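Local coordinates for protein lysine/ornithine decarboxylase (PDB 2PLJ) that probably catalyses the decarboxylation of lysine and ornithine with a pyridoxal phosphate cofactor, giving cadaverine and putrescine, at residues A[254-259]-A[265-270]; A[67-72]-A[95-100]; A[124-129]-A[288-293]. All blocks are in the same frame, centred on the assembly; numbering follows the deposited sequence.

Contact 1 (A[254-259]-A[265-270]); sequences GGFPVN and MPIDQF. With P3T ((4-{[(4-aminobutyl)amino]methyl}-5-hydroxy-6-methylpyridin-3-yl)methyl dihydrogen phosphate), chain D.
The glycine-rich phosphate-binding loop after strand 249-251 runs on into Phe256 and Pro257, which pack against Ile267 and Phe270 in the first turn of helix 267-278. The backbone of Gly255 holds the ligand: its N donates to phosphate oxygen OAE of P3T at 2.9 Å, nearly straight at 168°. Two residues further on, the Pro257 ring lies over one face of the Phe270 ring, with CD of Pro257 3.7 Å from the Phe270 centroid and 17° off the ring normal, a CH-pi contact shifted toward the rim. Pro257 CG also reaches Phe270 CE1, at 3.8 Å. Phe270 meets this proline because its CG stands anti to the backbone N (chi1 -169°), which carries the ring out toward the loop. Phe256 meets Phe270 at roughly a right angle as side chains, CD1 of Phe256 lying 3.9 Å from CE2 of Phe270, while its CB touches the end of Ile267, CD1, at 4.1 Å. A water ties the two backbones together, donating to Pro257 O at 2.8 Å and to Met265 O at 2.9 Å. Around this buried cluster, Phe256 also meets the Tyr225 ring with the planes almost parallel, Phe294 of helix 293-296 packs on both Phe256 and Ile267, and Leu72 and Ala75 of helix 62-75 touch Ile267.

Contact 2 (A[67-72]-A[95-100]); sequences QQYRAL and RTLLAE
Arg70 and Glu100 form a two-pronged salt bridge between helix 62-75 and helix 91-100, set beside an apolar contact of Tyr69 with Leu97. The arginine approaches side-on: NE of Arg70 donates to OE2 of Glu100 at 2.6 Å, and NH2 of Arg70 to OE1 of Glu100 at 2.9 Å, each bond bent only slightly from straight. Both oxygens lie close to the guanidinium plane, but the carboxylate is turned 39° against it. OE1 is met on its syn side, somewhat out of the carboxylate plane, and OE2 from well above it. In Glu100, CG stands anti to the backbone N (chi1 -169°), which carries it to the Tyr69 ring, 3.5 Å from CD2 of Tyr69; the bend at chi2 (63°) then turns the carboxylate to the extended Arg70 chain. Tyr69 reaches into the gap between the helices, where its CB meets CD2 of Leu97 at 3.9 Å. Further out, the short helix segments run 11.0 Å apart, their axes crossing at -41°. Tyr69 rests on Leu81 of strand 79-84 and Leu97 on Tyr83 of the same strand, and Ile295 touches both. The pairing of two nitrogens with two oxygens should fix the rotation of both groups at this partly buried edge. Since Glu100 ends its helix, where a negative charge is usually disfavoured, Arg70 probably offsets part of that cost.

Contact 3 (A[124-129]-A[288-293]); sequences LTIHTH and LAEPGR. With P3T ((4-{[(4-aminobutyl)amino]methyl}-5-hydroxy-6-methylpyridin-3-yl)methyl dihydrogen phosphate), chain D.
Glu290 and Ile126 meet inside the barrel, with Leu288 packed next to them, so that residues on and just past strands 125-127 and 286-289 converge although two other strands of the sheet lie between them. The glutamate extends beyond CG (chi2 161°) away from its own backbone, and its two carboxylate oxygens face different neighbours. OE1 is turned to the hydrocarbon of the 124-129 segment: CG2 of Thr128 comes to 3.3 Å from OE1 of Glu290, and CD1 of Ile126 to 3.9 Å from the same oxygen. OE2 faces the cofactor, 2.7 Å from the pyridine nitrogen NAO of P3T. The Asp251 carboxylate comes close to OE1, a pairing of like charges. Ile126 crosses the glutamate at about a right angle. Its CG1 sits between the backbone N and the carbonyl carbon (chi1 59°), and the chain then runs straight out to CD1, which also touches CD1 of Leu288 at 4.3 Å. Thr128 offers Glu290 its methyl, while its hydroxyl is hydrogen-bonded to Asp105 of the neighbouring strand 103-106.

Beyond Glu290 the chain turns along the phosphate. Gly292 N donates to OAE of P3T at 2.8 Å and Arg293 N to OAF of P3T at 2.7 Å, so two successive backbone amides grip two different oxygens. The Arg293 side chain reaches the aminobutyl arm and is held by a salt bridge to Asp334 and hydrogen bonds to Tyr260 and Ser217. A glutamate facing the pyridine nitrogen, followed directly by a backbone that holds the phosphate, is the cofactor site known from the beta/alpha-barrel (fold type III) pyridoxal phosphate decarboxylases, here carrying the putrescine adduct at the C-terminal ends of the barrel strands.

In the fold
Contacts 1 and 3 share the phosphate of P3T: Gly255 N from one and Gly292 N from the other donate to the same oxygen, OAE, although the contact centres are about 17 Å apart. They also pack together directly, CD2 of Phe256 lying 3.9 Å from CB of Pro291. Contact 2 stays on the outside of the barrel, its centre about 14 Å from that of contact 3 and 16 Å from that of contact 1. Leu72 of its helix touches both, with CD1 3.8 Å from CG1 of Ile267. The side chain of Leu97 is about 11 Å from the ligand, placing contact 2 behind the pocket wall.

Contact 1 (A[254-259]-A[265-270])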
loop_
_atom_site.group_PDB
_atom_site.type_symbol
_atom_site.label_atom_id
_atom_site.label_comp_id
_atom_site.label_asym_id
_atom_site.label_seq_id
_atom_site.Cartn_x
_atom_site.Cartn_y
_atom_site.Cartn_z
ATOM N N GLY A 254 -15.012 14.764 9.322
ATOM C CA GLY A 254 -15.564 13.498 8.840
ATOM C C GLY A 254 -15.787 12.510 9.969
ATOM O O GLY A 254 -15.960 12.884 11.137
ATOM N N GLY A 255 -15.795 11.230 9.601
ATOM C CA GLY A 255 -15.743 10.159 10.623
ATOM C C GLY A 255 -17.033 9.412 10.891
ATOM O O GLY A 255 -17.067 8.509 11.722
ATOM N N PHE A 256 -18.095 9.782 10.187
ATOM C CA PHE A 256 -19.392 9.132 10.345
ATOM C C PHE A 256 -19.207 7.685 9.938
ATOM O O PHE A 256 -18.553 7.399 8.925
ATOM C CB PHE A 256 -20.434 9.823 9.452
ATOM C CG PHE A 256 -20.445 11.316 9.630
ATOM C CD1 PHE A 256 -21.018 11.892 10.772
ATOM C CD2 PHE A 256 -19.766 12.137 8.717
ATOM C CE1 PHE A 256 -20.982 13.290 10.948
ATOM C CE2 PHE A 256 -19.727 13.530 8.890
ATOM C CZ PHE A 256 -20.342 14.105 10.017
ATOM N N PRO A 257 -19.719 6.768 10.771
ATOM C CA PRO A 257 -19.425 5.347 10.596
ATOM C C PRO A 257 -20.411 4.598 9.691
ATOM O O PRO A 257 -21.569 5.005 9.525
ATOM C CB PRO A 257 -19.517 4.815 12.042
ATOM C CG PRO A 257 -20.693 5.611 12.624
ATOM C CD PRO A 257 -20.495 7.028 12.004
ATOM N N VAL A 258 -19.940 3.478 9.152
ATOM C CA VAL A 258 -20.798 2.581 8.365
ATOM C C VAL A 258 -20.654 1.151 8.876
ATOM O O VAL A 258 -19.707 0.826 9.600
ATOM C CB VAL A 258 -20.439 2.622 6.860
ATOM C CG1 VAL A 258 -20.552 4.023 6.326
ATOM C CG2 VAL A 258 -19.061 2.049 6.615
ATOM N N ASN A 259 -21.593 0.307 8.486
ATOM C CA ASN A 259 -21.562 -1.093 8.893
ATOM C C ASN A 259 -20.532 -1.851 8.103
ATOM O O ASN A 259 -20.575 -1.835 6.869
ATOM C CB ASN A 259 -22.922 -1.749 8.677
ATOM C CG ASN A 259 -23.988 -1.141 9.554
ATOM O OD1 ASN A 259 -24.994 -0.635 9.068
ATOM N ND2 ASN A 259 -23.741 -1.126 10.830
ATOM N N MET A 265 -24.378 2.569 14.895
ATOM C CA MET A 265 -25.574 3.362 15.110
ATOM C C MET A 265 -26.092 3.908 13.779
ATOM O O MET A 265 -25.307 4.466 12.998
ATOM C CB MET A 265 -25.249 4.524 16.042
ATOM C CG MET A 265 -26.356 4.932 16.956
ATOM S SD MET A 265 -25.782 6.346 17.915
ATOM C CE MET A 265 -24.385 5.634 18.773
ATOM N N PRO A 266 -27.400 3.741 13.503
ATOM C CA PRO A 266 -28.037 4.353 12.328
ATOM C C PRO A 266 -27.744 5.858 12.245
ATOM O O PRO A 266 -27.676 6.536 13.290
ATOM C CB PRO A 266 -29.520 4.121 12.584
ATOM C CG PRO A 266 -29.555 2.842 13.390
ATOM C CD PRO A 266 -28.360 2.937 14.296
ATOM N N ILE A 267 -27.592 6.374 11.029
ATOM C CA ILE A 267 -27.053 7.734 10.857
ATOM C C ILE A 267 -27.935 8.826 11.527
ATOM O O ILE A 267 -27.387 9.779 12.090
ATOM C CB ILE A 267 -26.684 8.058 9.381
ATOM C CG1 ILE A 267 -25.798 9.307 9.307
ATOM C CG2 ILE A 267 -27.953 8.164 8.480
ATOM C CD1 ILE A 267 -24.476 9.189 10.078
ATOM N N ASP A 268 -29.266 8.692 11.451
ATOM C CA ASP A 268 -30.169 9.681 12.124
ATOM C C ASP A 268 -29.927 9.747 13.618
ATOM O O ASP A 268 -29.814 10.844 14.193
ATOM C CB ASP A 268 -31.660 9.423 11.904
ATOM C CG ASP A 268 -32.055 9.467 10.463
ATOM O OD1 ASP A 268 -31.363 10.150 9.686
ATOM O OD2 ASP A 268 -33.079 8.832 10.125
ATOM N N GLN A 269 -29.858 8.572 14.239
ATOM C CA GLN A 269 -29.650 8.463 15.686
ATOM C C GLN A 269 -28.264 8.969 16.070
ATOM O O GLN A 269 -28.117 9.684 17.085
ATOM C CB GLN A 269 -29.831 7.026 16.150
ATOM C CG GLN A 269 -31.261 6.550 16.093
ATOM C CD GLN A 269 -31.343 5.048 16.223
ATOM O OE1 GLN A 269 -30.534 4.421 16.928
ATOM N NE2 GLN A 269 -32.308 4.452 15.526
ATOM N N PHE A 270 -27.275 8.613 15.242
ATOM C CA PHE A 270 -25.905 9.091 15.408
ATOM C C PHE A 270 -25.842 10.598 15.424
ATOM O O PHE A 270 -25.207 11.169 16.312
ATOM C CB PHE A 270 -25.003 8.546 14.299
ATOM C CG PHE A 270 -23.550 8.774 14.545
ATOM C CD1 PHE A 270 -22.793 7.816 15.239
ATOM C CD2 PHE A 270 -22.919 9.923 14.046
ATOM C CE1 PHE A 270 -21.428 7.991 15.445
ATOM C CE2 PHE A 270 -21.556 10.120 14.227
ATOM C CZ PHE A 270 -20.790 9.155 14.914
HETATM O OAE P3T D . -15.525 10.493 6.822
HETATM P PAU P3T D . -14.102 9.795 6.942
HETATM O OAF P3T D . -13.746 9.035 5.578
HETATM O OAC P3T D . -13.931 8.891 8.149
HETATM O OAP P3T D . -12.928 10.904 7.044
HETATM C CAM P3T D . -12.768 11.866 5.918
HETATM C CAS P3T D . -11.768 12.916 6.421
HETATM C CAH P3T D . -12.328 14.189 6.595
HETATM N NAO P3T D . -11.570 15.190 7.042
HETATM C CAQ P3T D . -10.293 15.025 7.370
HETATM C CAA P3T D . -9.494 16.234 7.916
HETATM C CAR P3T D . -9.674 13.763 7.251
HETATM O OAD P3T D . -8.380 13.635 7.577
HETATM C CAT P3T D . -10.429 12.669 6.777
HETATM C CAG P3T D . -9.795 11.401 6.594
HETATM N NAN P3T D . -8.711 11.101 7.295
HETATM C CAL P3T D . -7.905 9.841 7.200
HETATM C CAK P3T D . -8.770 8.570 7.238
HETATM C CAJ P3T D . -7.784 7.377 7.036
HETATM C CAI P3T D . -8.532 6.039 7.050
HETATM N NAB P3T D . -7.603 4.884 7.075
HETATM O O HOH W 1 -24.196 5.465 10.529
#

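Contact 2 (A[67-72]-A[95-100])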
loop_
_atom_site.group_PDB
_atom_site.type_symbol
_atom_site.label_atom_id
_atom_site.label_comp_id
_atom_site.label_asym_id
_atom_site.label_seq_id
_atom_site.Cartn_x
_atom_site.Cartn_y
_atom_site.Cartn_z
ATOM N N GLN A 67 -27.743 7.523 -2.437
ATOM C CA GLN A 67 -28.448 7.103 -1.207
ATOM C C GLN A 67 -27.739 7.560 0.062
ATOM O O GLN A 67 -28.373 8.071 1.013
ATOM C CB GLN A 67 -28.549 5.582 -1.170
ATOM C CG GLN A 67 -29.631 5.057 -2.094
ATOM C CD GLN A 67 -29.495 3.566 -2.343
ATOM O OE1 GLN A 67 -29.041 2.810 -1.460
ATOM N NE2 GLN A 67 -29.891 3.130 -3.542
ATOM N N GLN A 68 -26.432 7.308 0.102
ATOM C CA GLN A 68 -25.638 7.659 1.276
ATOM C C GLN A 68 -25.606 9.187 1.493
ATOM O O GLN A 68 -25.842 9.669 2.611
ATOM C CB GLN A 68 -24.229 7.050 1.174
ATOM C CG GLN A 68 -24.201 5.551 1.234
ATOM C CD GLN A 68 -24.823 5.029 2.522
ATOM O OE1 GLN A 68 -25.952 4.505 2.514
ATOM N NE2 GLN A 68 -24.125 5.199 3.628
ATOM N N TYR A 69 -25.351 9.933 0.419
ATOM C CA TYR A 69 -25.356 11.404 0.510
ATOM C C TYR A 69 -26.705 11.901 1.048
ATOM O O TYR A 69 -26.763 12.714 1.981
ATOM C CB TYR A 69 -25.089 12.038 -0.851
ATOM C CG TYR A 69 -25.106 13.547 -0.794
ATOM C CD1 TYR A 69 -23.980 14.254 -0.382
ATOM C CD2 TYR A 69 -26.243 14.265 -1.178
ATOM C CE1 TYR A 69 -24.004 15.664 -0.303
ATOM C CE2 TYR A 69 -26.263 15.681 -1.110
ATOM C CZ TYR A 69 -25.139 16.354 -0.683
ATOM O OH TYR A 69 -25.162 17.744 -0.618
ATOM N N ARG A 70 -27.786 11.394 0.463
ATOM C CA ARG A 70 -29.141 11.810 0.861
ATOM C C ARG A 70 -29.443 11.464 2.315
ATOM O O ARG A 70 -30.033 12.267 3.023
ATOM C CB ARG A 70 -30.159 11.198 -0.079
ATOM C CG ARG A 70 -30.008 11.756 -1.491
ATOM C CD ARG A 70 -31.000 11.061 -2.458
ATOM N NE ARG A 70 -30.759 11.475 -3.846
ATOM C CZ ARG A 70 -31.390 10.969 -4.903
ATOM N NH1 ARG A 70 -32.320 10.023 -4.758
ATOM N NH2 ARG A 70 -31.111 11.423 -6.118
ATOM N N ALA A 71 -29.007 10.277 2.750
ATOM C CA ALA A 71 -29.221 9.833 4.133
ATOM C C ALA A 71 -28.487 10.751 5.113
ATOM O O ALA A 71 -29.046 11.134 6.149
ATOM C CB ALA A 71 -28.800 8.395 4.312
ATOM N N LEU A 72 -27.243 11.124 4.780
ATOM C CA LEU A 72 -26.476 12.019 5.653
ATOM C C LEU A 72 -27.074 13.439 5.695
ATOM O O LEU A 72 -27.173 14.040 6.783
ATOM C CB LEU A 72 -24.999 12.055 5.251
ATOM C CG LEU A 72 -24.090 12.820 6.242
ATOM C CD1 LEU A 72 -24.172 12.277 7.667
ATOM C CD2 LEU A 72 -22.663 12.741 5.747
ATOM N N ARG A 95 -18.491 13.435 -10.124
ATOM C CA ARG A 95 -19.593 13.878 -10.997
ATOM C C ARG A 95 -20.974 13.595 -10.382
ATOM O O ARG A 95 -21.873 14.469 -10.412
ATOM C CB ARG A 95 -19.519 13.229 -12.386
ATOM C CG ARG A 95 -18.365 13.746 -13.232
ATOM C CD ARG A 95 -18.650 13.504 -14.724
ATOM N NE ARG A 95 -18.856 12.085 -15.017
ATOM C CZ ARG A 95 -17.901 11.256 -15.434
ATOM N NH1 ARG A 95 -16.650 11.708 -15.587
ATOM N NH2 ARG A 95 -18.197 9.979 -15.710
ATOM N N THR A 96 -21.123 12.390 -9.836
ATOM C CA THR A 96 -22.410 11.952 -9.252
ATOM C C THR A 96 -22.826 12.898 -8.108
ATOM O O THR A 96 -23.966 13.363 -8.019
ATOM C CB THR A 96 -22.309 10.478 -8.758
ATOM O OG1 THR A 96 -22.185 9.582 -9.882
ATOM C CG2 THR A 96 -23.533 10.093 -7.903
ATOM N N LEU A 97 -21.861 13.185 -7.242
ATOM C CA LEU A 97 -22.073 14.069 -6.080
ATOM C C LEU A 97 -22.273 15.522 -6.480
ATOM O O LEU A 97 -23.150 16.213 -5.941
ATOM C CB LEU A 97 -20.910 13.902 -5.121
ATOM C CG LEU A 97 -20.937 12.561 -4.388
ATOM C CD1 LEU A 97 -19.623 12.481 -3.630
ATOM C CD2 LEU A 97 -22.203 12.394 -3.455
ATOM N N LEU A 98 -21.490 15.989 -7.453
ATOM C CA LEU A 98 -21.703 17.341 -7.967
ATOM C C LEU A 98 -23.173 17.512 -8.441
ATOM O O LEU A 98 -23.847 18.517 -8.136
ATOM C CB LEU A 98 -20.729 17.632 -9.112
ATOM C CG LEU A 98 -20.839 19.010 -9.789
ATOM C CD1 LEU A 98 -20.474 20.133 -8.802
ATOM C CD2 LEU A 98 -19.941 19.022 -11.035
ATOM N N ALA A 99 -23.661 16.530 -9.195
ATOM C CA ALA A 99 -25.000 16.605 -9.761
ATOM C C ALA A 99 -26.050 16.592 -8.635
ATOM O O ALA A 99 -27.137 17.173 -8.758
ATOM C CB ALA A 99 -25.212 15.437 -10.732
ATOM N N GLU A 100 -25.708 15.916 -7.536
ATOM C CA GLU A 100 -26.586 15.763 -6.393
ATOM C C GLU A 100 -26.641 17.041 -5.512
ATOM O O GLU A 100 -27.572 17.230 -4.714
ATOM C CB GLU A 100 -26.150 14.485 -5.648
ATOM C CG GLU A 100 -27.075 13.975 -4.583
ATOM C CD GLU A 100 -28.469 13.533 -5.044
ATOM O OE1 GLU A 100 -28.730 13.158 -6.220
ATOM O OE2 GLU A 100 -29.343 13.610 -4.162
#

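Contact 3 (A[124-129]-A[288-293])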
loop_
_atom_site.group_PDB
_atom_site.type_symbol
_atom_site.label_atom_id
_atom_site.label_comp_id
_atom_site.label_asym_id
_atom_site.label_seq_id
_atom_site.Cartn_x
_atom_site.Cartn_y
_atom_site.Cartn_z
ATOM N N LEU A 124 -17.263 25.507 -4.506
ATOM C CA LEU A 124 -17.810 24.341 -3.796
ATOM C C LEU A 124 -16.742 23.552 -3.033
ATOM O O LEU A 124 -17.042 22.485 -2.483
ATOM C CB LEU A 124 -18.529 23.381 -4.774
ATOM C CG LEU A 124 -19.784 23.920 -5.471
ATOM C CD1 LEU A 124 -20.364 22.797 -6.354
ATOM C CD2 LEU A 124 -20.807 24.389 -4.491
ATOM N N THR A 125 -15.529 24.086 -2.995
ATOM C CA THR A 125 -14.384 23.334 -2.476
ATOM C C THR A 125 -13.728 24.027 -1.295
ATOM O O THR A 125 -13.763 25.270 -1.149
ATOM C CB THR A 125 -13.315 23.024 -3.567
ATOM O OG1 THR A 125 -12.562 24.202 -3.888
ATOM C CG2 THR A 125 -13.958 22.416 -4.856
ATOM N N ILE A 126 -13.157 23.191 -0.439
ATOM C CA ILE A 126 -12.270 23.657 0.622
ATOM C C ILE A 126 -11.016 22.769 0.591
ATOM O O ILE A 126 -11.088 21.579 0.217
ATOM C CB ILE A 126 -12.914 23.615 2.043
ATOM C CG1 ILE A 126 -13.353 22.197 2.438
ATOM C CG2 ILE A 126 -14.105 24.603 2.136
ATOM C CD1 ILE A 126 -13.935 22.106 3.878
ATOM N N HIS A 127 -9.874 23.327 0.985
ATOM C CA HIS A 127 -8.622 22.547 1.015
ATOM C C HIS A 127 -8.294 22.339 2.495
ATOM O O HIS A 127 -8.258 23.297 3.259
ATOM C CB HIS A 127 -7.522 23.328 0.274
ATOM C CG HIS A 127 -6.285 22.533 0.026
ATOM N ND1 HIS A 127 -5.452 22.102 1.049
ATOM C CD2 HIS A 127 -5.708 22.136 -1.132
ATOM C CE1 HIS A 127 -4.435 21.444 0.519
ATOM N NE2 HIS A 127 -4.543 21.495 -0.800
ATOM N N THR A 128 -8.182 21.098 2.925
ATOM C CA THR A 128 -8.094 20.872 4.373
ATOM C C THR A 128 -6.806 20.232 4.841
ATOM O O THR A 128 -6.715 19.812 5.995
ATOM C CB THR A 128 -9.283 20.064 4.852
ATOM O OG1 THR A 128 -9.299 18.836 4.140
ATOM C CG2 THR A 128 -10.613 20.888 4.684
ATOM N N HIS A 129 -5.791 20.203 3.984
ATOM C CA HIS A 129 -4.554 19.589 4.459
ATOM C C HIS A 129 -3.893 20.599 5.390
ATOM O O HIS A 129 -3.635 21.726 4.954
ATOM C CB HIS A 129 -3.607 19.232 3.326
ATOM C CG HIS A 129 -2.492 18.362 3.801
ATOM N ND1 HIS A 129 -2.158 17.160 3.210
ATOM C CD2 HIS A 129 -1.686 18.488 4.886
ATOM C CE1 HIS A 129 -1.158 16.613 3.884
ATOM N NE2 HIS A 129 -0.858 17.395 4.903
ATOM N N LEU A 288 -20.263 23.166 8.354
ATOM C CA LEU A 288 -19.773 22.278 7.264
ATOM C C LEU A 288 -19.423 20.915 7.853
ATOM O O LEU A 288 -19.128 20.801 9.062
ATOM C CB LEU A 288 -18.453 22.816 6.639
ATOM C CG LEU A 288 -18.253 24.291 6.316
ATOM C CD1 LEU A 288 -16.949 24.530 5.645
ATOM C CD2 LEU A 288 -19.446 24.825 5.420
ATOM N N ALA A 289 -19.419 19.869 7.018
ATOM C CA ALA A 289 -18.777 18.614 7.427
ATOM C C ALA A 289 -18.016 18.075 6.241
ATOM O O ALA A 289 -18.217 18.550 5.104
ATOM C CB ALA A 289 -19.795 17.581 7.902
ATOM N N GLU A 290 -17.201 17.056 6.498
ATOM C CA GLU A 290 -16.247 16.517 5.511
ATOM C C GLU A 290 -16.396 14.983 5.418
ATOM O O GLU A 290 -15.404 14.239 5.624
ATOM C CB GLU A 290 -14.799 16.851 5.924
ATOM C CG GLU A 290 -14.442 18.345 5.974
ATOM C CD GLU A 290 -13.183 18.641 6.811
ATOM O OE1 GLU A 290 -12.776 19.824 6.872
ATOM O OE2 GLU A 290 -12.572 17.710 7.397
ATOM N N PRO A 291 -17.617 14.492 5.118
ATOM C CA PRO A 291 -17.800 13.044 5.142
ATOM C C PRO A 291 -17.027 12.395 3.977
ATOM O O PRO A 291 -17.019 12.926 2.850
ATOM C CB PRO A 291 -19.318 12.870 4.955
ATOM C CG PRO A 291 -19.745 14.125 4.135
ATOM C CD PRO A 291 -18.831 15.221 4.686
ATOM N N GLY A 292 -16.364 11.271 4.263
ATOM C CA GLY A 292 -15.731 10.466 3.208
ATOM C C GLY A 292 -16.348 9.083 3.193
ATOM O O GLY A 292 -17.250 8.785 2.367
ATOM N N ARG A 293 -15.886 8.262 4.141
ATOM C CA ARG A 293 -16.260 6.854 4.211
ATOM C C ARG A 293 -17.773 6.649 4.129
ATOM O O ARG A 293 -18.247 5.722 3.474
ATOM C CB ARG A 293 -15.742 6.262 5.524
ATOM C CG ARG A 293 -16.004 4.757 5.678
ATOM C CD ARG A 293 -15.656 4.272 7.123
ATOM N NE ARG A 293 -14.308 4.648 7.571
ATOM C CZ ARG A 293 -13.212 3.893 7.395
ATOM N NH1 ARG A 293 -13.277 2.712 6.752
ATOM N NH2 ARG A 293 -12.040 4.315 7.871
HETATM O OAE P3T D . -15.525 10.493 6.822
HETATM P PAU P3T D . -14.102 9.795 6.942
HETATM O OAF P3T D . -13.746 9.035 5.578
HETATM O OAC P3T D . -13.931 8.891 8.149
HETATM O OAP P3T D . -12.928 10.904 7.044
HETATM C CAM P3T D . -12.768 11.866 5.918
HETATM C CAS P3T D . -11.768 12.916 6.421
HETATM C CAH P3T D . -12.328 14.189 6.595
HETATM N NAO P3T D . -11.570 15.190 7.042
HETATM C CAQ P3T D . -10.293 15.025 7.370
HETATM C CAA P3T D . -9.494 16.234 7.916
HETATM C CAR P3T D . -9.674 13.763 7.251
HETATM O OAD P3T D . -8.380 13.635 7.577
HETATM C CAT P3T D . -10.429 12.669 6.777
HETATM C CAG P3T D . -9.795 11.401 6.594
HETATM N NAN P3T D . -8.711 11.101 7.295
HETATM C CAL P3T D . -7.905 9.841 7.200
HETATM C CAK P3T D . -8.770 8.570 7.238
HETATM C CAJ P3T D . -7.784 7.377 7.036
HETATM C CAI P3T D . -8.532 6.039 7.050
HETATM N NAB P3T D . -7.603 4.884 7.075
#